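Local coordinates for protein beta sliding clamp (Bartonella birtlesii LL-WM9, PDB 6PTR) that probably tethers DNA polymerases and other proteins to DNA and confers processivity, working as a ring-shaped head-to-tail homodimer around the duplex, at residues G227-E232 with I238-G243. Sequence-based numbering, arbitrary orientation.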
loop_
_atom_site.group_PDB
_atom_site.type_symbol
_atom_site.label_atom_id
_atom_site.label_comp_id
_atom_site.label_asym_id
_atom_site.label_seq_id
_atom_site.Cartn_x
_atom_site.Cartn_y
_atom_site.Cartn_z
ATOM N N GLY C 227 -9.592 -28.420 12.932
ATOM C CA GLY C 227 -9.195 -29.213 14.074
ATOM C C GLY C 227 -8.933 -28.345 15.285
ATOM O O GLY C 227 -9.304 -27.172 15.354
ATOM N N ASP C 228 -8.255 -28.941 16.248
ATOM C CA ASP C 228 -8.132 -28.327 17.556
ATOM C C ASP C 228 -6.776 -27.670 17.721
ATOM O O ASP C 228 -5.803 -27.988 17.029
ATOM C CB ASP C 228 -8.344 -29.365 18.664
ATOM C CG ASP C 228 -9.750 -29.912 18.691
ATOM O OD1 ASP C 228 -10.704 -29.174 18.377
ATOM O OD2 ASP C 228 -9.905 -31.091 19.037
ATOM N N VAL C 229 -6.728 -26.749 18.671
ATOM C CA VAL C 229 -5.497 -26.141 19.128
ATOM C C VAL C 229 -5.224 -26.694 20.516
ATOM O O VAL C 229 -6.118 -26.696 21.371
ATOM C CB VAL C 229 -5.628 -24.608 19.154
ATOM C CG1 VAL C 229 -4.320 -23.935 19.567
ATOM C CG2 VAL C 229 -6.112 -24.111 17.802
ATOM N N CYS C 230 -4.012 -27.191 20.730
ATOM C CA CYS C 230 -3.571 -27.580 22.065
ATOM C C CYS C 230 -2.983 -26.348 22.747
ATOM O O CYS C 230 -2.013 -25.758 22.252
ATOM C CB CYS C 230 -2.546 -28.713 22.003
ATOM S SG CYS C 230 -2.081 -29.225 23.705
ATOM N N ILE C 231 -3.584 -25.930 23.860
ATOM C CA ILE C 231 -3.124 -24.757 24.582
ATOM C C ILE C 231 -2.479 -25.220 25.879
ATOM O O ILE C 231 -3.086 -25.974 26.651
ATOM C CB ILE C 231 -4.274 -23.773 24.858
ATOM C CG1 ILE C 231 -4.889 -23.312 23.531
ATOM C CG2 ILE C 231 -3.755 -22.563 25.636
ATOM C CD1 ILE C 231 -6.005 -22.300 23.704
ATOM N N GLU C 232 -1.244 -24.790 26.105
ATOM C CA GLU C 232 -0.504 -25.161 27.303
ATOM C C GLU C 232 -0.005 -23.887 27.958
ATOM O O GLU C 232 0.406 -22.949 27.269
ATOM C CB GLU C 232 0.675 -26.097 26.971
ATOM C CG GLU C 232 0.265 -27.481 26.492
ATOM C CD GLU C 232 1.434 -28.252 25.944
ATOM O OE1 GLU C 232 1.913 -27.920 24.836
ATOM O OE2 GLU C 232 1.902 -29.171 26.628
ATOM N N ILE C 238 3.068 -19.359 27.390
ATOM C CA ILE C 238 1.899 -20.007 26.816
ATOM C C ILE C 238 2.286 -20.545 25.448
ATOM O O ILE C 238 3.126 -19.964 24.754
ATOM C CB ILE C 238 0.696 -19.042 26.718
ATOM C CG1 ILE C 238 -0.562 -19.787 26.280
ATOM C CG2 ILE C 238 0.990 -17.870 25.756
ATOM C CD1 ILE C 238 -1.850 -18.926 26.496
ATOM N N ARG C 239 1.714 -21.685 25.086
ATOM C CA ARG C 239 2.054 -22.367 23.842
ATOM C C ARG C 239 0.768 -22.770 23.150
ATOM O O ARG C 239 -0.152 -23.286 23.798
ATOM C CB ARG C 239 2.919 -23.595 24.095
ATOM C CG ARG C 239 3.162 -24.433 22.841
ATOM C CD ARG C 239 4.152 -25.553 23.110
ATOM N NE ARG C 239 5.502 -25.025 23.284
ATOM C CZ ARG C 239 6.539 -25.729 23.736
ATOM N NH1 ARG C 239 6.388 -27.006 24.075
ATOM N NH2 ARG C 239 7.730 -25.145 23.855
ATOM N N PHE C 240 0.703 -22.511 21.843
ATOM C CA PHE C 240 -0.422 -22.921 21.014
ATOM C C PHE C 240 0.115 -23.868 19.957
ATOM O O PHE C 240 0.975 -23.480 19.158
ATOM C CB PHE C 240 -1.088 -21.727 20.331
ATOM C CG PHE C 240 -1.591 -20.691 21.269
ATOM C CD1 PHE C 240 -0.744 -19.700 21.755
ATOM C CD2 PHE C 240 -2.925 -20.673 21.647
ATOM C CE1 PHE C 240 -1.209 -18.734 22.623
ATOM C CE2 PHE C 240 -3.399 -19.685 22.517
ATOM C CZ PHE C 240 -2.540 -18.731 23.009
ATOM N N SER C 241 -0.405 -25.087 19.931
ATOM C CA SER C 241 -0.011 -26.066 18.925
ATOM C C SER C 241 -1.212 -26.350 18.037
ATOM O O SER C 241 -2.280 -26.724 18.525
ATOM C CB SER C 241 0.505 -27.356 19.574
ATOM O OG SER C 241 1.639 -27.075 20.376
ATOM N N LEU C 242 -1.052 -26.157 16.736
ATOM C CA LEU C 242 -2.165 -26.440 15.844
ATOM C C LEU C 242 -1.582 -26.801 14.491
ATOM O O LEU C 242 -0.630 -26.163 14.038
ATOM C CB LEU C 242 -3.131 -25.248 15.741
ATOM C CG LEU C 242 -2.682 -23.870 15.261
ATOM C CD1 LEU C 242 -3.922 -23.038 14.955
ATOM C CD2 LEU C 242 -1.809 -23.132 16.288
ATOM N N GLY C 243 -2.137 -27.834 13.864
ATOM C CA GLY C 243 -1.563 -28.314 12.618
ATOM C C GLY C 243 -0.115 -28.718 12.819
ATOM O O GLY C 243 0.236 -29.439 13.760
HETATM O O HOH W 1 -5.284 -28.287 14.329
HETATM O O HOH W 2 0.533 -26.618 22.769
HETATM O O HOH W 3 4.243 -28.875 23.642
#
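The carbonyl oxygen Cys230 O is gripped twice, by the amide of Ser241 with a donor-to-acceptor distance of 2.9 Å from Ser241 N, and by a water that donates to it. The same water donates a second hydrogen bond to Glu232 OE1 and lies 2.7 Å from Ser241 OG, joining the two strands on the face that carries Cys230, Glu232, Arg239 and Ser241. Ser241 OG comes within its range because the hydroxyl stands beside the backbone N (chi1 -60°). A second water donates to the same Glu232 OE1 and accepts from Arg239 NH1 in the guanidinium plane. Glutamate and arginine lie side by side, yet Glu232 OE1 and Arg239 NH1 remain 4.6 Å apart, and the carboxylate and guanidinium planes are turned 63° to each other, so water bridges the two groups, and any attraction between the charges probably acts across that gap. Arg239 NE is hydrogen-bonded to Thr248 OG1 on the next strand.

The backbone illustrates regular antiparallel pairing: Cys230 with Ser241 and Glu232 with Arg239 each exchange two hydrogen bonds, while Ile231 and Phe240 form the non-hydrogen-bonded pair between them. On this pair's face the contact is apolar. Ile231 lies alongside the phenyl ring, its CG1 3.8 Å from Phe240 CD2, whereas Val229 CG1 meets the ring at its edge. The other branch, Val229 CG2, packs 3.7 Å from Leu242 CD1. Phe240 and Leu242 continue onto helix 211-221, which covers this side. Beyond Leu242, a further water bridges Asp228 O and Gly243 N.

Flanked by strands 136-141 and 245-250, the pair forms a beta hairpin within the central domain, with a face of mixed character, partly bridged by water, and an apolar face laid on a helix, the sheet-on-helix layering of DNA polymerase III beta subunit domains, in which sheets form the outside of the ring and helices line its inside.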